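Local structure of RNA-directed RNA polymerase (Infectious pancreatic necrosis virus, 3ZED) at residues B[198-210]-B[698-710]. The protein acts as the viral RNA-dependent RNA polymerase, extending RNA chains from ribonucleoside triphosphates, and probably occurs both free and covalently attached to the genomic RNA. Residues are numbered along the deposited sequence; the frame is centred on the assembly and turned at random.
Sequences AKLLEQTLPINTP and TPRSPKKTLDEVT. With K (potassium ion), chain L.
Gln203 and Leu706 come together, CA atoms 5.9 Å apart, where helix 198-204 of the palm-family region runs antiparallel to helix 706-710 of the C-terminal region (closest approach of the axes 9.5 Å, 174° between their directions). The loop before the second helix wraps a potassium ion, which Gln203 reaches from the palm side. A bend at chi2 (-50°) brings its amide to the ion and the Ser701 carbonyl: Gln203 OE1 binds the ion at 2.7 Å, while the Gln203 NE2 donates to Ser701 O at 3.3 Å, a fairly straight bond (160°) lying close to the amide plane, so one side chain ties the helix to the metal loop twice. Thr698 OG1, the carbonyls of Ser701, Pro702 and Lys704, and a water complete the site. Thr698 OG1 also donates to Arg700 O within the loop. Between the helices, Leu200 CD2 meets Leu706 CD1 at 3.9 Å, and Val709 CG1 lies against Lys199 CB. At the other end Pro206 CB packs on Pro699 CD. Beside the ion site, the Glu202 carboxylate lies against Arg700 CB and pairs through OE2 with Arg425 of helix 412-426. Lys199 NZ forms a hydrogen-bonded salt bridge with Glu202 OE1 and donates as well to Ser701 OG at 2.8 Å.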
ATOM      1  N   ALA B 198       8.160  -1.863  18.812  1.00 49.75           N
ATOM      2  CA  ALA B 198       8.280  -0.411  18.663  1.00 49.21           C
ATOM      3  C   ALA B 198       9.751   0.016  18.574  1.00 53.15           C
ATOM      4  O   ALA B 198      10.083   0.877  17.760  1.00 53.00           O
ATOM      5  CB  ALA B 198       7.595   0.293  19.826  1.00 50.90           C
ATOM      6  N   LYS B 199      10.629  -0.619  19.372  1.00 50.98           N
ATOM      7  CA  LYS B 199      12.072  -0.355  19.371  1.00 50.54           C
ATOM      8  C   LYS B 199      12.698  -0.781  18.027  1.00 51.86           C
ATOM      9  O   LYS B 199      13.622  -0.122  17.556  1.00 50.51           O
ATOM     10  CB  LYS B 199      12.771  -1.064  20.551  1.00 53.15           C
ATOM     11  CG  LYS B 199      12.395  -0.534  21.944  1.00 58.41           C
ATOM     12  CD  LYS B 199      12.650   0.971  22.165  1.00 57.46           C
ATOM     13  CE  LYS B 199      14.117   1.321  22.244  1.00 62.90           C
ATOM     14  NZ  LYS B 199      14.328   2.774  22.433  1.00 78.94           N
ATOM     15  N   LEU B 200      12.177  -1.859  17.401  1.00 46.89           N
ATOM     16  CA  LEU B 200      12.662  -2.312  16.098  1.00 44.76           C
ATOM     17  C   LEU B 200      12.181  -1.336  15.028  1.00 48.06           C
ATOM     18  O   LEU B 200      12.974  -0.894  14.201  1.00 47.45           O
ATOM     19  CB  LEU B 200      12.193  -3.740  15.771  1.00 44.05           C
ATOM     20  CG  LEU B 200      12.721  -4.892  16.631  1.00 49.81           C
ATOM     21  CD1 LEU B 200      11.901  -6.144  16.399  1.00 49.16           C
ATOM     22  CD2 LEU B 200      14.203  -5.181  16.358  1.00 52.52           C
ATOM     23  N   LEU B 201      10.889  -0.943  15.096  1.00 43.65           N
ATOM     24  CA  LEU B 201      10.270  -0.007  14.157  1.00 41.61           C
ATOM     25  C   LEU B 201      10.889   1.371  14.255  1.00 45.40           C
ATOM     26  O   LEU B 201      10.877   2.088  13.273  1.00 44.20           O
ATOM     27  CB  LEU B 201       8.747   0.067  14.345  1.00 41.21           C
ATOM     28  CG  LEU B 201       7.969  -1.185  13.947  1.00 44.10           C
ATOM     29  CD1 LEU B 201       6.598  -1.198  14.575  1.00 43.24           C
ATOM     30  CD2 LEU B 201       7.917  -1.351  12.404  1.00 43.21           C
ATOM     31  N   GLU B 202      11.475   1.739  15.405  1.00 45.28           N
ATOM     32  CA  GLU B 202      12.158   3.040  15.519  1.00 44.77           C
ATOM     33  C   GLU B 202      13.325   3.096  14.525  1.00 48.01           C
ATOM     34  O   GLU B 202      13.656   4.165  14.015  1.00 48.27           O
ATOM     35  CB  GLU B 202      12.661   3.264  16.938  1.00 47.55           C
ATOM     36  CG  GLU B 202      11.590   3.729  17.913  1.00 52.14           C
ATOM     37  CD  GLU B 202      12.066   3.921  19.345  1.00 67.02           C
ATOM     38  OE1 GLU B 202      13.239   3.599  19.641  1.00 57.98           O
ATOM     39  OE2 GLU B 202      11.269   4.423  20.170  1.00 51.47           O
ATOM     40  N   GLN B 203      13.900   1.919  14.215  1.00 43.17           N
ATOM     41  CA  GLN B 203      15.010   1.737  13.291  1.00 42.98           C
ATOM     42  C   GLN B 203      14.548   1.444  11.845  1.00 47.33           C
ATOM     43  O   GLN B 203      15.074   2.071  10.918  1.00 47.02           O
ATOM     44  CB  GLN B 203      15.949   0.604  13.768  1.00 44.64           C
ATOM     45  CG  GLN B 203      16.503   0.755  15.196  1.00 53.61           C
ATOM     46  CD  GLN B 203      17.105   2.121  15.459  1.00 68.61           C
ATOM     47  OE1 GLN B 203      17.836   2.684  14.622  1.00 60.37           O
ATOM     48  NE2 GLN B 203      16.794   2.689  16.626  1.00 54.72           N
ATOM     49  N   THR B 204      13.619   0.464  11.646  1.00 42.04           N
ATOM     50  CA  THR B 204      13.161   0.014  10.313  1.00 39.10           C
ATOM     51  C   THR B 204      12.078   0.919   9.731  1.00 41.75           C
ATOM     52  O   THR B 204      11.909   0.951   8.511  1.00 39.54           O
ATOM     53  CB  THR B 204      12.669  -1.426  10.380  1.00 40.36           C
ATOM     54  OG1 THR B 204      11.454  -1.446  11.140  1.00 42.91           O
ATOM     55  CG2 THR B 204      13.700  -2.367  11.013  1.00 36.17           C
ATOM     56  N   LEU B 205      11.334   1.629  10.582  1.00 41.28           N
ATOM     57  CA  LEU B 205      10.316   2.582  10.125  1.00 41.36           C
ATOM     58  C   LEU B 205      10.366   3.848  10.993  1.00 46.20           C
ATOM     59  O   LEU B 205       9.451   4.083  11.787  1.00 46.89           O
ATOM     60  CB  LEU B 205       8.897   1.976  10.080  1.00 40.72           C
ATOM     61  CG  LEU B 205       7.844   2.795   9.320  1.00 43.71           C
ATOM     62  CD1 LEU B 205       7.899   2.548   7.825  1.00 42.15           C
ATOM     63  CD2 LEU B 205       6.484   2.475   9.814  1.00 47.10           C
ATOM     64  N   PRO B 206      11.435   4.681  10.878  1.00 42.04           N
ATOM     65  CA  PRO B 206      11.491   5.913  11.692  1.00 42.51           C
ATOM     66  C   PRO B 206      10.358   6.867  11.324  1.00 46.05           C
ATOM     67  O   PRO B 206      10.055   7.056  10.131  1.00 45.54           O
ATOM     68  CB  PRO B 206      12.853   6.510  11.337  1.00 44.40           C
ATOM     69  CG  PRO B 206      13.204   5.937   9.997  1.00 47.17           C
ATOM     70  CD  PRO B 206      12.633   4.552  10.021  1.00 42.07           C
ATOM     71  N   ILE B 207       9.676   7.396  12.344  1.00 40.75           N
ATOM     72  CA  ILE B 207       8.565   8.316  12.122  1.00 39.42           C
ATOM     73  C   ILE B 207       8.752   9.601  12.918  1.00 47.50           C
ATOM     74  O   ILE B 207       9.420   9.612  13.955  1.00 49.23           O
ATOM     75  CB  ILE B 207       7.170   7.682  12.432  1.00 40.25           C
ATOM     76  CG1 ILE B 207       7.037   7.226  13.924  1.00 42.34           C
ATOM     77  CG2 ILE B 207       6.807   6.586  11.419  1.00 37.24           C
ATOM     78  CD1 ILE B 207       5.622   6.904  14.449  1.00 39.47           C
ATOM     79  N   ASN B 208       8.124  10.674  12.441  1.00 44.57           N
ATOM     80  CA  ASN B 208       8.046  11.937  13.162  1.00 46.02           C
ATOM     81  C   ASN B 208       6.643  12.065  13.705  1.00 49.47           C
ATOM     82  O   ASN B 208       5.772  11.264  13.348  1.00 46.26           O
ATOM     83  CB  ASN B 208       8.386  13.117  12.251  1.00 48.96           C
ATOM     84  CG  ASN B 208       9.843  13.260  11.996  1.00 63.11           C
ATOM     85  OD1 ASN B 208      10.642  13.405  12.928  1.00 55.80           O
ATOM     86  ND2 ASN B 208      10.215  13.246  10.726  1.00 53.87           N
ATOM     87  N   THR B 209       6.401  13.082  14.542  1.00 48.40           N
ATOM     88  CA  THR B 209       5.048  13.296  15.041  1.00 48.62           C
ATOM     89  C   THR B 209       4.266  14.016  13.952  1.00 53.22           C
ATOM     90  O   THR B 209       4.911  14.714  13.148  1.00 52.83           O
ATOM     91  CB  THR B 209       5.065  14.147  16.337  1.00 55.45           C
ATOM     92  OG1 THR B 209       5.458  15.481  16.005  1.00 57.67           O
ATOM     93  CG2 THR B 209       5.924  13.551  17.466  1.00 48.50           C
ATOM     94  N   PRO B 210       2.905  13.975  13.927  1.00 49.04           N
ATOM     95  CA  PRO B 210       2.182  14.855  12.987  1.00 48.05           C
ATOM     96  C   PRO B 210       2.515  16.323  13.276  1.00 52.60           C
ATOM     97  O   PRO B 210       2.952  16.638  14.390  1.00 53.55           O
ATOM     98  CB  PRO B 210       0.706  14.576  13.300  1.00 49.69           C
ATOM     99  CG  PRO B 210       0.702  13.248  14.007  1.00 54.37           C
ATOM    100  CD  PRO B 210       1.968  13.216  14.784  1.00 50.42           C
ATOM    101  N   THR B 698      18.198   8.283  13.009  1.00 55.01           N
ATOM    102  CA  THR B 698      16.743   8.173  13.209  1.00 53.42           C
ATOM    103  C   THR B 698      16.238   9.138  14.322  1.00 58.82           C
ATOM    104  O   THR B 698      17.008   9.453  15.233  1.00 59.95           O
ATOM    105  CB  THR B 698      16.350   6.725  13.550  1.00 55.46           C
ATOM    106  OG1 THR B 698      17.122   6.271  14.675  1.00 51.22           O
ATOM    107  CG2 THR B 698      16.467   5.771  12.349  1.00 44.76           C
ATOM    108  N   PRO B 699      14.965   9.610  14.275  1.00 54.50           N
ATOM    109  CA  PRO B 699      14.467  10.504  15.346  1.00 55.49           C
ATOM    110  C   PRO B 699      14.508   9.884  16.752  1.00 60.84           C
ATOM    111  O   PRO B 699      14.832  10.593  17.698  1.00 63.02           O
ATOM    112  CB  PRO B 699      13.021  10.787  14.925  1.00 56.16           C
ATOM    113  CG  PRO B 699      12.976  10.500  13.467  1.00 57.98           C
ATOM    114  CD  PRO B 699      13.925   9.373  13.252  1.00 53.06           C
ATOM    115  N   ARG B 700      14.213   8.581  16.892  1.00 56.56           N
ATOM    116  CA  ARG B 700      14.270   7.886  18.182  1.00 57.66           C
ATOM    117  C   ARG B 700      15.452   6.921  18.194  1.00 63.37           C
ATOM    118  O   ARG B 700      15.787   6.358  17.143  1.00 61.28           O
ATOM    119  CB  ARG B 700      12.964   7.151  18.503  1.00 56.38           C
ATOM    120  CG  ARG B 700      11.711   7.979  18.294  1.00 63.82           C
ATOM    121  CD  ARG B 700      11.030   8.395  19.585  1.00 67.20           C
ATOM    122  NE  ARG B 700       9.894   9.261  19.286  1.00 70.59           N
ATOM    123  CZ  ARG B 700       9.098   9.829  20.187  1.00 83.69           C
ATOM    124  NH1 ARG B 700       9.303   9.628  21.490  1.00 67.19           N
ATOM    125  NH2 ARG B 700       8.098  10.608  19.795  1.00 64.10           N
ATOM    126  N   SER B 701      16.099   6.750  19.381  1.00 63.02           N
ATOM    127  CA  SER B 701      17.310   5.927  19.596  1.00 64.07           C
ATOM    128  C   SER B 701      18.306   6.174  18.426  1.00 67.16           C
ATOM    129  O   SER B 701      18.595   5.240  17.669  1.00 65.90           O
ATOM    130  CB  SER B 701      16.956   4.446  19.737  1.00 67.01           C
ATOM    131  OG  SER B 701      16.017   4.230  20.778  1.00 77.63           O
ATOM    132  N   PRO B 702      18.736   7.455  18.213  1.00 63.71           N
ATOM    133  CA  PRO B 702      19.587   7.765  17.055  1.00 62.93           C
ATOM    134  C   PRO B 702      20.922   7.028  16.999  1.00 68.82           C
ATOM    135  O   PRO B 702      21.350   6.639  15.908  1.00 67.54           O
ATOM    136  CB  PRO B 702      19.838   9.274  17.180  1.00 66.04           C
ATOM    137  CG  PRO B 702      18.815   9.787  18.118  1.00 71.18           C
ATOM    138  CD  PRO B 702      18.465   8.668  19.023  1.00 67.04           C
ATOM    139  N   LYS B 703      21.587   6.860  18.147  1.00 67.98           N
ATOM    140  CA  LYS B 703      22.909   6.243  18.219  1.00 68.94           C
ATOM    141  C   LYS B 703      22.850   4.724  18.116  1.00 71.91           C
ATOM    142  O   LYS B 703      23.873   4.101  17.828  1.00 73.66           O
ATOM    143  CB  LYS B 703      23.629   6.660  19.513  1.00 74.32           C
ATOM    144  N   LYS B 704      21.673   4.125  18.327  1.00 65.62           N
ATOM    145  CA  LYS B 704      21.511   2.670  18.265  1.00 64.02           C
ATOM    146  C   LYS B 704      21.280   2.169  16.847  1.00 64.39           C
ATOM    147  O   LYS B 704      20.534   2.775  16.087  1.00 62.21           O
ATOM    148  CB  LYS B 704      20.353   2.209  19.162  1.00 66.44           C
ATOM    149  CG  LYS B 704      20.587   2.467  20.655  1.00 68.20           C
ATOM    150  CD  LYS B 704      19.763   1.539  21.546  1.00 82.74           C
ATOM    151  CE  LYS B 704      20.505   0.285  21.973  1.00103.78           C
ATOM    152  NZ  LYS B 704      21.646   0.576  22.887  1.00116.97           N
ATOM    153  N   THR B 705      21.927   1.053  16.495  1.00 59.85           N
ATOM    154  CA  THR B 705      21.737   0.374  15.218  1.00 56.56           C
ATOM    155  C   THR B 705      20.656  -0.690  15.426  1.00 61.03           C
ATOM    156  O   THR B 705      20.370  -1.044  16.569  1.00 62.62           O
ATOM    157  CB  THR B 705      23.060  -0.248  14.718  1.00 57.74           C
ATOM    158  OG1 THR B 705      23.525  -1.218  15.671  1.00 58.23           O
ATOM    159  CG2 THR B 705      24.135   0.793  14.420  1.00 51.86           C
ATOM    160  N   LEU B 706      20.092  -1.239  14.337  1.00 57.33           N
ATOM    161  CA  LEU B 706      19.095  -2.311  14.389  1.00 55.74           C
ATOM    162  C   LEU B 706      19.662  -3.529  15.145  1.00 62.26           C
ATOM    163  O   LEU B 706      18.952  -4.151  15.935  1.00 62.33           O
ATOM    164  CB  LEU B 706      18.691  -2.692  12.951  1.00 53.07           C
ATOM    165  CG  LEU B 706      17.824  -3.950  12.765  1.00 55.51           C
ATOM    166  CD1 LEU B 706      16.432  -3.798  13.410  1.00 55.45           C
ATOM    167  CD2 LEU B 706      17.709  -4.303  11.311  1.00 51.78           C
ATOM    168  N   ASP B 707      20.957  -3.821  14.924  1.00 61.47           N
ATOM    169  CA  ASP B 707      21.711  -4.926  15.515  1.00 63.18           C
ATOM    170  C   ASP B 707      21.797  -4.793  17.044  1.00 68.74           C
ATOM    171  O   ASP B 707      21.564  -5.779  17.748  1.00 69.49           O
ATOM    172  CB  ASP B 707      23.114  -4.998  14.891  1.00 66.02           C
ATOM    173  CG  ASP B 707      23.096  -5.100  13.377  1.00 81.39           C
ATOM    174  OD1 ASP B 707      22.757  -4.088  12.719  1.00 83.94           O
ATOM    175  OD2 ASP B 707      23.406  -6.197  12.848  1.00 88.92           O
ATOM    176  N   GLU B 708      22.086  -3.574  17.558  1.00 65.31           N
ATOM    177  CA  GLU B 708      22.170  -3.304  19.003  1.00 65.96           C
ATOM    178  C   GLU B 708      20.805  -3.474  19.654  1.00 66.42           C
ATOM    179  O   GLU B 708      20.723  -4.002  20.759  1.00 68.43           O
ATOM    180  CB  GLU B 708      22.738  -1.900  19.276  1.00 68.39           C
ATOM    181  CG  GLU B 708      24.214  -1.795  18.927  1.00 84.00           C
ATOM    182  CD  GLU B 708      24.846  -0.414  18.938  1.00109.33           C
ATOM    183  OE1 GLU B 708      24.204   0.553  18.467  1.00100.01           O
ATOM    184  OE2 GLU B 708      26.007  -0.309  19.392  1.00110.71           O
ATOM    185  N   VAL B 709      19.735  -3.062  18.955  1.00 58.63           N
ATOM    186  CA  VAL B 709      18.347  -3.178  19.421  1.00 56.66           C
ATOM    187  C   VAL B 709      17.965  -4.674  19.512  1.00 59.35           C
ATOM    188  O   VAL B 709      17.392  -5.090  20.521  1.00 59.33           O
ATOM    189  CB  VAL B 709      17.356  -2.361  18.536  1.00 57.55           C
ATOM    190  CG1 VAL B 709      15.908  -2.584  18.968  1.00 56.08           C
ATOM    191  CG2 VAL B 709      17.696  -0.869  18.555  1.00 57.43           C
ATOM    192  N   THR B 710      18.334  -5.476  18.491  1.00 55.95           N
ATOM    193  CA  THR B 710      18.052  -6.921  18.443  1.00 55.87           C
ATOM    194  C   THR B 710      18.763  -7.663  19.588  1.00 63.63           C
ATOM    195  O   THR B 710      18.145  -8.523  20.219  1.00 64.10           O
ATOM    196  CB  THR B 710      18.422  -7.519  17.075  1.00 56.06           C
ATOM    197  OG1 THR B 710      17.664  -6.861  16.064  1.00 53.87           O
ATOM    198  CG2 THR B 710      18.126  -9.002  16.990  1.00 54.25           C
TER
HETATM  199  K     K L1003      19.498   4.834  15.022  1.00 56.58           K
HETATM  200  O   HOH W   1      20.372   6.098  12.740  1.00 45.56           O